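Local coordinates for protein transcriptional regulator nlh2 (Aquifex aeolicus, PDB 4G3V) that probably regulates sigma54-dependent transcription through its GAF domain, the dimeric sensory module captured here in an inactive state, at residues E111-I116 with F133-D138; E51-R56 with F71-G76; E27-V32 with M158-R163; I9-E14 with Y37-V42. All blocks are in the same frame, centred on the assembly; numbering follows the deposited sequence.

Contact 1. Residues E111-I116 with F133-D138; sequences EKHALI and FKEFSD
His-113, Ala-114 and Leu-115 pair with Glu-135, Lys-134 and Phe-133 in the antiparallel hairpin of strands 113-122 and 125-135. Backbone bonds hold the register: Ala-114 N reaches Lys-134 O at 2.8 Å, almost straight at 177°, and Lys-134 N returns to Ala-114 O at 3.1 Å. Beyond the last bridge, Phe-136 N still bonds to Lys-112 O at 3.2 Å. The main CH-pi contact lies on the face carrying His-113 and Glu-135, where Glu-135 CG sits over the imidazole centre, 3.6 Å from the centroid of the His-113 ring. The glutamate, extended beyond CG, then carries its carboxylate past the ring, and Thr-110 receives both polar ends: its OG1 bonds Glu-135 OE2 and its N bonds His-113 ND1. Apolar contacts form on both faces. Beside this pair Leu-115, with CG anti to N (chi1 -174°), lies alongside Phe-133 and puts CD1 3.6 Å from Phe-133 CZ; on the Ala-114 face Ala-114 CB meets Phe-136 CD2 at 3.8 Å. Around the hairpin, strand 88-90 flanks 113-122 and strand 44-51 flanks 125-135. Helix 139-162 packs on the Ala-114 face through Leu-142, which touches Ala-114 and Phe-136, and through Phe-145, which meets the Phe-136 ring edge-to-face.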
loop_
_atom_site.group_PDB
_atom_site.type_symbol
_atom_site.label_atom_id
_atom_site.label_comp_id
_atom_site.label_asym_id
_atom_site.label_seq_id
_atom_site.Cartn_x
_atom_site.Cartn_y
_atom_site.Cartn_z
ATOM N N GLU A 111 1.233 -15.196 -25.591
ATOM C CA GLU A 111 -0.190 -15.248 -25.289
ATOM C C GLU A 111 -0.446 -15.296 -23.781
ATOM O O GLU A 111 -1.569 -15.070 -23.328
ATOM C CB GLU A 111 -0.837 -16.456 -25.968
ATOM C CG GLU A 111 -2.349 -16.514 -25.788
ATOM C CD GLU A 111 -2.998 -17.584 -26.637
ATOM O OE1 GLU A 111 -2.461 -17.892 -27.727
ATOM O OE2 GLU A 111 -4.048 -18.118 -26.212
ATOM N N LYS A 112 0.596 -15.574 -23.003
ATOM C CA LYS A 112 0.446 -15.674 -21.552
ATOM C C LYS A 112 0.573 -14.318 -20.857
ATOM O O LYS A 112 0.187 -14.174 -19.694
ATOM C CB LYS A 112 1.464 -16.660 -20.980
ATOM C CG LYS A 112 1.369 -18.041 -21.616
ATOM C CD LYS A 112 1.627 -19.147 -20.604
ATOM C CE LYS A 112 3.074 -19.173 -20.144
ATOM N NZ LYS A 112 3.395 -20.443 -19.413
ATOM N N HIS A 113 1.100 -13.319 -21.562
ATOM C CA HIS A 113 1.266 -11.997 -20.953
ATOM C C HIS A 113 -0.069 -11.360 -20.622
ATOM O O HIS A 113 -0.978 -11.331 -21.455
ATOM C CB HIS A 113 2.039 -11.049 -21.870
ATOM C CG HIS A 113 3.523 -11.174 -21.751
ATOM N ND1 HIS A 113 4.267 -11.968 -22.595
ATOM C CD2 HIS A 113 4.399 -10.623 -20.881
ATOM C CE1 HIS A 113 5.541 -11.897 -22.252
ATOM N NE2 HIS A 113 5.649 -11.085 -21.213
ATOM N N ALA A 114 -0.179 -10.846 -19.402
ATOM C CA ALA A 114 -1.300 -9.998 -19.026
ATOM C C ALA A 114 -0.831 -8.553 -18.899
ATOM O O ALA A 114 0.357 -8.278 -18.707
ATOM C CB ALA A 114 -1.906 -10.461 -17.726
ATOM N N LEU A 115 -1.783 -7.634 -19.002
ATOM C CA LEU A 115 -1.535 -6.227 -18.757
ATOM C C LEU A 115 -2.292 -5.843 -17.491
ATOM O O LEU A 115 -3.487 -6.118 -17.374
ATOM C CB LEU A 115 -2.015 -5.396 -19.952
ATOM C CG LEU A 115 -1.728 -3.895 -19.956
ATOM C CD1 LEU A 115 -1.970 -3.288 -21.330
ATOM C CD2 LEU A 115 -2.562 -3.177 -18.933
ATOM N N ILE A 116 -1.604 -5.242 -16.531
ATOM C CA ILE A 116 -2.291 -4.678 -15.368
ATOM C C ILE A 116 -1.964 -3.196 -15.299
ATOM O O ILE A 116 -0.798 -2.815 -15.291
ATOM C CB ILE A 116 -1.861 -5.338 -14.053
ATOM C CG1 ILE A 116 -2.193 -6.826 -14.073
ATOM C CG2 ILE A 116 -2.535 -4.646 -12.853
ATOM C CD1 ILE A 116 -1.662 -7.580 -12.878
ATOM N N PHE A 133 3.416 -5.452 -17.667
ATOM C CA PHE A 133 3.129 -6.631 -18.459
ATOM C C PHE A 133 3.853 -7.814 -17.815
ATOM O O PHE A 133 5.039 -7.717 -17.473
ATOM C CB PHE A 133 3.641 -6.436 -19.880
ATOM C CG PHE A 133 2.890 -5.399 -20.661
ATOM C CD1 PHE A 133 3.212 -4.063 -20.542
ATOM C CD2 PHE A 133 1.865 -5.768 -21.523
ATOM C CE1 PHE A 133 2.527 -3.105 -21.260
ATOM C CE2 PHE A 133 1.177 -4.821 -22.237
ATOM C CZ PHE A 133 1.512 -3.478 -22.108
ATOM N N LYS A 134 3.153 -8.921 -17.630
ATOM C CA LYS A 134 3.753 -10.072 -16.993
ATOM C C LYS A 134 2.997 -11.348 -17.354
ATOM O O LYS A 134 1.778 -11.335 -17.466
ATOM C CB LYS A 134 3.746 -9.876 -15.480
ATOM C CG LYS A 134 4.297 -11.065 -14.700
ATOM C CD LYS A 134 4.337 -10.747 -13.212
ATOM C CE LYS A 134 4.606 -11.986 -12.383
ATOM N NZ LYS A 134 5.965 -12.528 -12.643
ATOM N N GLU A 135 3.728 -12.441 -17.534
ATOM C CA GLU A 135 3.121 -13.733 -17.841
ATOM C C GLU A 135 2.489 -14.390 -16.614
ATOM O O GLU A 135 3.062 -14.388 -15.530
ATOM C CB GLU A 135 4.170 -14.696 -18.407
ATOM C CG GLU A 135 4.682 -14.351 -19.789
ATOM C CD GLU A 135 5.457 -15.507 -20.393
ATOM O OE1 GLU A 135 6.104 -16.247 -19.623
ATOM O OE2 GLU A 135 5.405 -15.692 -21.627
ATOM N N PHE A 136 1.323 -14.989 -16.819
ATOM C CA PHE A 136 0.625 -15.741 -15.786
ATOM C C PHE A 136 0.093 -17.022 -16.402
ATOM O O PHE A 136 -0.215 -17.060 -17.598
ATOM C CB PHE A 136 -0.546 -14.946 -15.231
ATOM C CG PHE A 136 -0.138 -13.724 -14.477
ATOM C CD1 PHE A 136 0.139 -13.793 -13.125
ATOM C CD2 PHE A 136 -0.020 -12.509 -15.123
ATOM C CE1 PHE A 136 0.523 -12.672 -12.426
ATOM C CE2 PHE A 136 0.359 -11.371 -14.428
ATOM C CZ PHE A 136 0.630 -11.454 -13.078
ATOM N N SER A 137 -0.041 -18.054 -15.576
ATOM C CA SER A 137 -0.498 -19.360 -16.035
ATOM C C SER A 137 -1.931 -19.683 -15.601
ATOM O O SER A 137 -2.423 -20.779 -15.861
ATOM C CB SER A 137 0.455 -20.442 -15.532
ATOM O OG SER A 137 1.757 -20.238 -16.055
ATOM N N ASP A 138 -2.594 -18.737 -14.937
ATOM C CA ASP A 138 -4.004 -18.895 -14.572
ATOM C C ASP A 138 -4.606 -17.582 -14.077
ATOM O O ASP A 138 -3.911 -16.752 -13.491
ATOM C CB ASP A 138 -4.177 -19.979 -13.506
ATOM C CG ASP A 138 -3.333 -19.726 -12.280
ATOM O OD1 ASP A 138 -3.683 -18.817 -11.499
ATOM O OD2 ASP A 138 -2.325 -20.441 -12.098
#

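Contact 2. Residues E51-R56 with F71-G76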
loop_
_atom_site.group_PDB
_atom_site.type_symbol
_atom_site.label_atom_id
_atom_site.label_comp_id
_atom_site.label_asym_id
_atom_site.label_seq_id
_atom_site.Cartn_x
_atom_site.Cartn_y
_atom_site.Cartn_z
ATOM N N GLU A 51 -0.070 15.406 -17.765
ATOM C CA GLU A 51 0.372 16.755 -18.097
ATOM C C GLU A 51 -0.796 17.433 -18.784
ATOM O O GLU A 51 -1.127 17.099 -19.917
ATOM C CB GLU A 51 1.590 16.711 -19.020
ATOM C CG GLU A 51 2.767 15.934 -18.442
ATOM C CD GLU A 51 3.923 15.797 -19.421
ATOM O OE1 GLU A 51 3.801 16.289 -20.565
ATOM O OE2 GLU A 51 4.952 15.191 -19.046
ATOM N N GLY A 52 -1.427 18.374 -18.089
ATOM C CA GLY A 52 -2.665 18.959 -18.565
ATOM C C GLY A 52 -3.770 17.926 -18.489
ATOM O O GLY A 52 -4.214 17.556 -17.394
ATOM N N ASN A 53 -4.210 17.443 -19.648
ATOM C CA ASN A 53 -5.216 16.386 -19.695
ATOM C C ASN A 53 -4.736 15.191 -20.519
ATOM O O ASN A 53 -5.536 14.473 -21.108
ATOM C CB ASN A 53 -6.540 16.922 -20.265
ATOM C CG ASN A 53 -7.755 16.178 -19.725
ATOM O OD1 ASN A 53 -7.775 15.763 -18.564
ATOM N ND2 ASN A 53 -8.770 15.996 -20.569
ATOM N N THR A 54 -3.422 14.981 -20.561
ATOM C CA THR A 54 -2.853 13.863 -21.305
ATOM C C THR A 54 -1.813 13.159 -20.444
ATOM O O THR A 54 -1.120 13.805 -19.661
ATOM C CB THR A 54 -2.193 14.336 -22.626
ATOM O OG1 THR A 54 -1.676 13.211 -23.344
ATOM C CG2 THR A 54 -1.059 15.299 -22.347
ATOM N N LEU A 55 -1.712 11.839 -20.584
ATOM C CA LEU A 55 -0.689 11.076 -19.878
ATOM C C LEU A 55 0.551 10.949 -20.744
ATOM O O LEU A 55 0.457 10.630 -21.928
ATOM C CB LEU A 55 -1.163 9.659 -19.558
ATOM C CG LEU A 55 -2.179 9.412 -18.452
ATOM C CD1 LEU A 55 -2.250 7.915 -18.179
ATOM C CD2 LEU A 55 -1.838 10.171 -17.193
ATOM N N ARG A 56 1.712 11.182 -20.149
ATOM C CA ARG A 56 2.973 10.942 -20.831
ATOM C C ARG A 56 3.846 10.007 -20.013
ATOM O O ARG A 56 3.901 10.119 -18.792
ATOM C CB ARG A 56 3.718 12.252 -21.041
ATOM C CG ARG A 56 3.059 13.178 -22.044
ATOM C CD ARG A 56 4.108 13.999 -22.758
ATOM N NE ARG A 56 5.019 13.147 -23.522
ATOM C CZ ARG A 56 6.311 13.403 -23.720
ATOM N NH1 ARG A 56 6.878 14.492 -23.207
ATOM N NH2 ARG A 56 7.046 12.558 -24.433
ATOM N N PHE A 71 -1.045 9.122 -23.912
ATOM C CA PHE A 71 -2.388 8.538 -23.859
ATOM C C PHE A 71 -3.426 9.596 -23.534
ATOM O O PHE A 71 -3.235 10.408 -22.630
ATOM C CB PHE A 71 -2.473 7.478 -22.760
ATOM C CG PHE A 71 -1.584 6.285 -22.976
ATOM C CD1 PHE A 71 -0.294 6.271 -22.484
ATOM C CD2 PHE A 71 -2.053 5.163 -23.640
ATOM C CE1 PHE A 71 0.519 5.167 -22.662
ATOM C CE2 PHE A 71 -1.238 4.052 -23.818
ATOM C CZ PHE A 71 0.045 4.058 -23.329
ATOM N N LYS A 72 -4.544 9.564 -24.245
ATOM C CA LYS A 72 -5.659 10.450 -23.953
ATOM C C LYS A 72 -6.688 9.688 -23.133
ATOM O O LYS A 72 -6.723 8.460 -23.176
ATOM C CB LYS A 72 -6.304 10.916 -25.255
ATOM C CG LYS A 72 -5.316 11.542 -26.219
ATOM C CD LYS A 72 -4.760 12.841 -25.674
ATOM C CE LYS A 72 -5.764 13.976 -25.820
ATOM N NZ LYS A 72 -5.228 15.255 -25.287
ATOM N N LYS A 73 -7.536 10.409 -22.403
ATOM C CA LYS A 73 -8.628 9.763 -21.693
ATOM C C LYS A 73 -9.399 8.873 -22.655
ATOM O O LYS A 73 -9.765 9.292 -23.764
ATOM C CB LYS A 73 -9.562 10.788 -21.056
ATOM C CG LYS A 73 -8.991 11.449 -19.823
ATOM C CD LYS A 73 -10.073 12.180 -19.040
ATOM C CE LYS A 73 -9.508 12.856 -17.798
ATOM N NZ LYS A 73 -10.573 13.563 -17.036
ATOM N N GLY A 74 -9.624 7.634 -22.230
ATOM C CA GLY A 74 -10.428 6.693 -22.990
ATOM C C GLY A 74 -9.663 5.957 -24.074
ATOM O O GLY A 74 -10.203 5.026 -24.672
ATOM N N GLU A 75 -8.412 6.357 -24.313
ATOM C CA GLU A 75 -7.599 5.761 -25.380
ATOM C C GLU A 75 -6.840 4.517 -24.929
ATOM O O GLU A 75 -5.862 4.606 -24.161
ATOM C CB GLU A 75 -6.583 6.772 -25.919
ATOM C CG GLU A 75 -5.669 6.178 -26.978
ATOM C CD GLU A 75 -4.638 7.166 -27.500
ATOM O OE1 GLU A 75 -4.448 8.233 -26.870
ATOM O OE2 GLU A 75 -4.014 6.867 -28.538
ATOM N N GLY A 76 -7.262 3.360 -25.427
ATOM C CA GLY A 76 -6.624 2.110 -25.057
ATOM C C GLY A 76 -6.845 1.763 -23.589
ATOM O O GLY A 76 -7.595 2.432 -22.881
#
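Phe-71 O is gripped by two donors of the facing segment: Leu-55 N at 2.9 Å, in the carbonyl plane, and Thr-54 OG1 at 3.3 Å, from well above that plane. The threonine hydroxyl reaches it because OG1 stands anti to its own backbone N (chi1 -179°). Leu-55 O is satisfied in return by Phe-71 N, 2.9 Å away, completing a hydrogen-bonded antiparallel pair. A valine in place of Thr-54 would probably leave Phe-71 O with the Leu-55 amide as its one remaining donor from this segment. These bonds fasten the short strand 70-72 to strand 54-61 at the margin of the antiparallel GAF sheet, with a type II' turn, Glu-51 to Thr-54, leading into one strand and a type II turn, Lys-72 to Glu-75, leaving the other. In the second turn Lys-72 N finds Glu-75 OE1 at 2.9 Å, on the anti side of the carboxylate, while Glu-75 N bonds to Lys-72 O. Asn-53 OD1 is taken by Arg-50 NH2, and Lys-73 merely brings CE to 3.5 Å from Asn-53 OD1, the two side chains crossing at about a right angle. Leu-55 CB faces Phe-71 CB at 4.1 Å, on the face covered by Thr-78 of helix 76-84.

Contact 3. Residues E27-V32 with M158-R163; sequences ESLKEV and MFFKLR
Ser-28 meets the far end of the Phe-159 ring, which bridges two helix segments whose axes lie 12.4 Å apart and run nearly antiparallel at 167°. From Phe-159 CB the side chain leaves with CG anti to the backbone N (chi1 -173°), directing the ring across the gap. Near the outer end of the ring, CE1 comes 4.0 Å from Ser-28 OG, while CE2 lies 3.8 Å from Ser-28 CB and 4.2 Å from Leu-29 CD2. At the tip CZ presses on Ser-28, 3.4 Å from Ser-28 CB and 3.5 Å from Ser-28 OG. The hydroxyl itself is bonded to Thr-24 O. Arg-163, one turn on, folds back so that its CG lies over one face of the Phe-159 ring, while NH2 bonds to Tyr-23 O. Cutting Phe-159 back to an alanine is likely to open a gap between the helices and leave Ser-28 CB and Leu-29 CD2 without this aromatic partner. Leu-29 CD2 also touches the edge of the Phe-160 ring, at 4.3 Å from CE1. Phe-160 continues onto Ile-120 and Val-122, whereas Phe-159 packs on Met-158 of the second subunit: helices 25-40 and 139-162, with helix 4-19, make up the helical layer on one side of the GAF sheet, which here also meets the dimer partner.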
loop_
_atom_site.group_PDB
_atom_site.type_symbol
_atom_site.label_atom_id
_atom_site.label_comp_id
_atom_site.label_asym_id
_atom_site.label_seq_id
_atom_site.Cartn_x
_atom_site.Cartn_y
_atom_site.Cartn_z
ATOM N N GLU A 27 14.579 9.363 -10.990
ATOM C CA GLU A 27 15.368 8.227 -10.496
ATOM C C GLU A 27 14.508 7.355 -9.576
ATOM O O GLU A 27 14.626 6.131 -9.594
ATOM C CB GLU A 27 16.626 8.683 -9.740
ATOM C CG GLU A 27 17.693 9.402 -10.609
ATOM C CD GLU A 27 18.535 8.467 -11.490
ATOM O OE1 GLU A 27 19.626 8.896 -11.917
ATOM O OE2 GLU A 27 18.120 7.319 -11.771
ATOM N N SER A 28 13.647 7.990 -8.775
ATOM C CA SER A 28 12.772 7.263 -7.847
ATOM C C SER A 28 11.816 6.342 -8.612
ATOM O O SER A 28 11.672 5.159 -8.282
ATOM C CB SER A 28 11.970 8.244 -6.976
ATOM O OG SER A 28 12.835 9.015 -6.134
ATOM N N LEU A 29 11.173 6.881 -9.644
ATOM C CA LEU A 29 10.238 6.094 -10.448
ATOM C C LEU A 29 10.945 4.938 -11.119
ATOM O O LEU A 29 10.442 3.821 -11.128
ATOM C CB LEU A 29 9.567 6.943 -11.517
ATOM C CG LEU A 29 8.755 8.154 -11.064
ATOM C CD1 LEU A 29 8.058 8.784 -12.268
ATOM C CD2 LEU A 29 7.759 7.770 -9.996
ATOM N N LYS A 30 12.126 5.200 -11.671
ATOM C CA LYS A 30 12.892 4.151 -12.312
ATOM C C LYS A 30 13.241 3.050 -11.315
ATOM O O LYS A 30 13.171 1.878 -11.654
ATOM C CB LYS A 30 14.171 4.721 -12.941
ATOM C CG LYS A 30 14.970 3.706 -13.703
ATOM C CD LYS A 30 14.248 3.294 -14.991
ATOM C CE LYS A 30 15.105 2.359 -15.830
ATOM N NZ LYS A 30 14.725 2.412 -17.256
ATOM N N GLU A 31 13.626 3.423 -10.093
ATOM C CA GLU A 31 14.049 2.430 -9.109
ATOM C C GLU A 31 12.851 1.568 -8.688
ATOM O O GLU A 31 12.993 0.371 -8.453
ATOM C CB GLU A 31 14.703 3.095 -7.903
ATOM C CG GLU A 31 15.371 2.133 -6.935
ATOM C CD GLU A 31 16.662 1.520 -7.455
ATOM O OE1 GLU A 31 17.128 1.868 -8.567
ATOM O OE2 GLU A 31 17.218 0.677 -6.722
ATOM N N VAL A 32 11.665 2.165 -8.609
ATOM C CA VAL A 32 10.457 1.372 -8.365
ATOM C C VAL A 32 10.274 0.284 -9.441
ATOM O O VAL A 32 10.024 -0.889 -9.127
ATOM C CB VAL A 32 9.209 2.269 -8.299
ATOM C CG1 VAL A 32 7.910 1.425 -8.269
ATOM C CG2 VAL A 32 9.282 3.164 -7.093
ATOM N N MET A 158 1.049 8.855 -3.156
ATOM C CA MET A 158 1.641 9.540 -2.011
ATOM C C MET A 158 2.905 10.268 -2.459
ATOM O O MET A 158 3.147 11.408 -2.084
ATOM C CB MET A 158 2.004 8.552 -0.900
ATOM C CG MET A 158 0.830 7.824 -0.250
ATOM S SD MET A 158 -0.230 8.865 0.757
ATOM C CE MET A 158 0.918 9.542 1.946
ATOM N N PHE A 159 3.707 9.583 -3.272
ATOM C CA PHE A 159 4.965 10.146 -3.759
ATOM C C PHE A 159 4.721 11.392 -4.617
ATOM O O PHE A 159 5.452 12.388 -4.503
ATOM C CB PHE A 159 5.733 9.118 -4.575
ATOM C CG PHE A 159 7.119 9.569 -4.982
ATOM C CD1 PHE A 159 8.092 9.787 -4.033
ATOM C CD2 PHE A 159 7.434 9.770 -6.317
ATOM C CE1 PHE A 159 9.368 10.197 -4.409
ATOM C CE2 PHE A 159 8.694 10.168 -6.704
ATOM C CZ PHE A 159 9.667 10.384 -5.749
ATOM N N PHE A 160 3.716 11.335 -5.487
ATOM C CA PHE A 160 3.373 12.499 -6.311
ATOM C C PHE A 160 3.008 13.713 -5.436
ATOM O O PHE A 160 3.377 14.864 -5.741
ATOM C CB PHE A 160 2.204 12.191 -7.259
ATOM C CG PHE A 160 2.575 11.362 -8.475
ATOM C CD1 PHE A 160 3.664 10.502 -8.473
ATOM C CD2 PHE A 160 1.805 11.442 -9.626
ATOM C CE1 PHE A 160 3.978 9.742 -9.600
ATOM C CE2 PHE A 160 2.104 10.682 -10.748
ATOM C CZ PHE A 160 3.187 9.831 -10.739
ATOM N N LYS A 161 2.280 13.460 -4.354
ATOM C CA LYS A 161 1.931 14.510 -3.393
ATOM C C LYS A 161 3.194 15.031 -2.694
ATOM O O LYS A 161 3.383 16.243 -2.539
ATOM C CB LYS A 161 0.940 13.954 -2.362
ATOM C CG LYS A 161 0.496 14.947 -1.282
ATOM C CD LYS A 161 -0.344 16.077 -1.839
ATOM C CE LYS A 161 -0.719 17.070 -0.744
ATOM N NZ LYS A 161 -1.700 18.069 -1.207
ATOM N N LEU A 162 4.065 14.106 -2.297
ATOM C CA LEU A 162 5.310 14.451 -1.630
ATOM C C LEU A 162 6.139 15.420 -2.471
ATOM O O LEU A 162 6.712 16.382 -1.952
ATOM C CB LEU A 162 6.111 13.182 -1.360
ATOM C CG LEU A 162 7.402 13.321 -0.564
ATOM C CD1 LEU A 162 7.151 14.027 0.750
ATOM C CD2 LEU A 162 7.998 11.948 -0.327
ATOM N N ARG A 163 6.196 15.155 -3.767
ATOM C CA ARG A 163 7.065 15.905 -4.664
ATOM C C ARG A 163 6.325 17.003 -5.424
ATOM O O ARG A 163 6.862 17.585 -6.366
ATOM C CB ARG A 163 7.742 14.939 -5.626
ATOM C CG ARG A 163 8.576 13.885 -4.901
ATOM C CD ARG A 163 9.696 14.536 -4.073
ATOM N NE ARG A 163 10.593 13.550 -3.501
ATOM C CZ ARG A 163 11.684 13.081 -4.097
ATOM N NH1 ARG A 163 12.046 13.513 -5.301
ATOM N NH2 ARG A 163 12.412 12.169 -3.480
#

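Contact 4. Residues I9-E14 with Y37-V42; sequences INVVNE and YSYLGV
Val-11 and Tyr-39 bring their backbones closest, with CA atoms 6.3 Å apart, where helix 4-19 passes the C-terminal end of helix 25-40. This is plain helix-to-helix packing on the helical side of the GAF fold, and no hydrogen bond crosses it. Tyr-39 carries most of the contact. With CG anti to the carbonyl carbon, chi1 of -77° swings its ring toward helix 4-19, where Val-11 CA sits over one of its faces. The two side chains slide past each other in opposite directions: Val-11 CG2 touches Tyr-39 CB at 3.7 Å and stays equally near Tyr-39 CG. At the edge of the ring Asn-10 CB approaches Tyr-39 CE2 at 4.0 Å. The other branch of the valine, CG1, points to Leu-40 and meets its CD1 at 4.0 Å; the leucine is buried further by Leu-4, Lys-7 and Glu-8 of helix 4-19 and by Phe-145 of helix 139-162. Helix 25-40 then gives way at Gly-41, whose positive phi turns the chain toward Val-42, while Leu-40 O accepts a bond from Lys-134 NZ. On another side of helix 4-19, Asn-13 OD1 is hydrogen-bonded by Asn-150 and Asn-154 of the second subunit. Farther out, the bent Glu-14 side chain crosses Tyr-39 at about a right angle, its CG 3.8 Å from Tyr-39 OH.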
loop_
_atom_site.group_PDB
_atom_site.type_symbol
_atom_site.label_atom_id
_atom_site.label_comp_id
_atom_site.label_asym_id
_atom_site.label_seq_id
_atom_site.Cartn_x
_atom_site.Cartn_y
_atom_site.Cartn_z
ATOM N N ILE A 9 5.197 -8.458 0.001
ATOM C CA ILE A 9 5.327 -7.674 1.221
ATOM C C ILE A 9 6.661 -6.936 1.210
ATOM O O ILE A 9 6.734 -5.715 1.467
ATOM C CB ILE A 9 5.217 -8.584 2.454
ATOM C CG1 ILE A 9 3.754 -9.035 2.621
ATOM C CG2 ILE A 9 5.701 -7.864 3.699
ATOM C CD1 ILE A 9 3.564 -10.232 3.547
ATOM N N ASN A 10 7.720 -7.671 0.881
ATOM C CA ASN A 10 9.053 -7.078 0.849
ATOM C C ASN A 10 9.205 -5.982 -0.211
ATOM O O ASN A 10 9.878 -4.968 0.029
ATOM C CB ASN A 10 10.123 -8.171 0.693
ATOM C CG ASN A 10 10.259 -9.027 1.953
ATOM O OD1 ASN A 10 9.969 -8.562 3.059
ATOM N ND2 ASN A 10 10.698 -10.279 1.793
ATOM N N VAL A 11 8.606 -6.158 -1.377
ATOM C CA VAL A 11 8.739 -5.125 -2.412
ATOM C C VAL A 11 7.982 -3.855 -2.027
ATOM O O VAL A 11 8.423 -2.744 -2.327
ATOM C CB VAL A 11 8.345 -5.615 -3.836
ATOM C CG1 VAL A 11 6.865 -5.571 -4.048
ATOM C CG2 VAL A 11 9.041 -4.752 -4.897
ATOM N N VAL A 12 6.843 -4.009 -1.367
ATOM C CA VAL A 12 6.107 -2.849 -0.879
ATOM C C VAL A 12 6.943 -2.103 0.173
ATOM O O VAL A 12 7.056 -0.870 0.132
ATOM C CB VAL A 12 4.729 -3.261 -0.314
ATOM C CG1 VAL A 12 4.146 -2.161 0.576
ATOM C CG2 VAL A 12 3.784 -3.601 -1.464
ATOM N N ASN A 13 7.546 -2.825 1.107
ATOM C CA ASN A 13 8.438 -2.159 2.072
ATOM C C ASN A 13 9.599 -1.446 1.378
ATOM O O ASN A 13 9.954 -0.324 1.729
ATOM C CB ASN A 13 9.007 -3.155 3.092
ATOM C CG ASN A 13 7.944 -3.777 3.961
ATOM O OD1 ASN A 13 6.851 -3.234 4.110
ATOM N ND2 ASN A 13 8.262 -4.929 4.549
ATOM N N GLU A 14 10.189 -2.100 0.383
ATOM C CA GLU A 14 11.348 -1.549 -0.327
ATOM C C GLU A 14 10.961 -0.305 -1.130
ATOM O O GLU A 14 11.670 0.692 -1.127
ATOM C CB GLU A 14 11.942 -2.617 -1.245
ATOM C CG GLU A 14 13.087 -2.140 -2.142
ATOM C CD GLU A 14 14.358 -1.756 -1.404
ATOM O OE1 GLU A 14 14.405 -1.802 -0.154
ATOM O OE2 GLU A 14 15.329 -1.412 -2.106
ATOM N N TYR A 37 10.887 -5.527 -11.228
ATOM C CA TYR A 37 11.567 -6.561 -11.988
ATOM C C TYR A 37 12.335 -7.515 -11.068
ATOM O O TYR A 37 12.186 -8.731 -11.148
ATOM C CB TYR A 37 12.519 -5.924 -12.987
ATOM C CG TYR A 37 13.434 -6.919 -13.627
ATOM C CD1 TYR A 37 12.991 -7.729 -14.653
ATOM C CD2 TYR A 37 14.746 -7.047 -13.206
ATOM C CE1 TYR A 37 13.835 -8.645 -15.245
ATOM C CE2 TYR A 37 15.591 -7.955 -13.788
ATOM C CZ TYR A 37 15.135 -8.744 -14.804
ATOM O OH TYR A 37 15.996 -9.640 -15.364
ATOM N N SER A 38 13.157 -6.969 -10.185
ATOM C CA SER A 38 14.030 -7.810 -9.373
ATOM C C SER A 38 13.261 -8.649 -8.335
ATOM O O SER A 38 13.614 -9.798 -8.086
ATOM C CB SER A 38 15.110 -6.955 -8.701
ATOM O OG SER A 38 14.552 -6.145 -7.683
ATOM N N TYR A 39 12.213 -8.085 -7.737
ATOM C CA TYR A 39 11.422 -8.814 -6.751
ATOM C C TYR A 39 10.316 -9.671 -7.380
ATOM O O TYR A 39 10.101 -10.817 -6.956
ATOM C CB TYR A 39 10.780 -7.858 -5.740
ATOM C CG TYR A 39 11.719 -7.313 -4.677
ATOM C CD1 TYR A 39 12.702 -6.380 -4.996
ATOM C CD2 TYR A 39 11.600 -7.708 -3.344
ATOM C CE1 TYR A 39 13.545 -5.869 -4.025
ATOM C CE2 TYR A 39 12.440 -7.197 -2.366
ATOM C CZ TYR A 39 13.411 -6.280 -2.713
ATOM O OH TYR A 39 14.267 -5.770 -1.745
ATOM N N LEU A 40 9.613 -9.133 -8.380
ATOM C CA LEU A 40 8.392 -9.783 -8.876
ATOM C C LEU A 40 8.421 -10.238 -10.333
ATOM O O LEU A 40 7.411 -10.750 -10.830
ATOM C CB LEU A 40 7.185 -8.853 -8.690
ATOM C CG LEU A 40 6.853 -8.486 -7.247
ATOM C CD1 LEU A 40 5.573 -7.684 -7.202
ATOM C CD2 LEU A 40 6.734 -9.740 -6.382
ATOM N N GLY A 41 9.542 -10.037 -11.021
ATOM C CA GLY A 41 9.721 -10.553 -12.369
ATOM C C GLY A 41 8.974 -9.784 -13.443
ATOM O O GLY A 41 8.653 -10.325 -14.510
ATOM N N VAL A 42 8.688 -8.521 -13.175
ATOM C CA VAL A 42 7.972 -7.691 -14.137
ATOM C C VAL A 42 8.963 -7.117 -15.129
ATOM O O VAL A 42 9.692 -6.182 -14.811
ATOM C CB VAL A 42 7.226 -6.547 -13.440
ATOM C CG1 VAL A 42 6.616 -5.604 -14.464
ATOM C CG2 VAL A 42 6.167 -7.109 -12.513
#

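Contacts 1 and 2 are both antiparallel strand pairings in the same sheet, 24 Å apart between centres, and both rest on backbone hydrogen bonds. Contact 1, partly buried, adds ring packing, whereas contact 2, at the sheet margin, adds a hydroxyl and two turns. Contacts 3 and 4 join helices without any hydrogen bond between their segments. Both use helix 25-40, contact 3 near its start and contact 4 at its end, and both reach the second subunit. Contact 3 is buried, one ring between the helices and the other turned to the sheet; contact 4 is partly exposed. Contacts 1 and 4 touch through Lys-134 and Leu-40, linking sheet to helical layer.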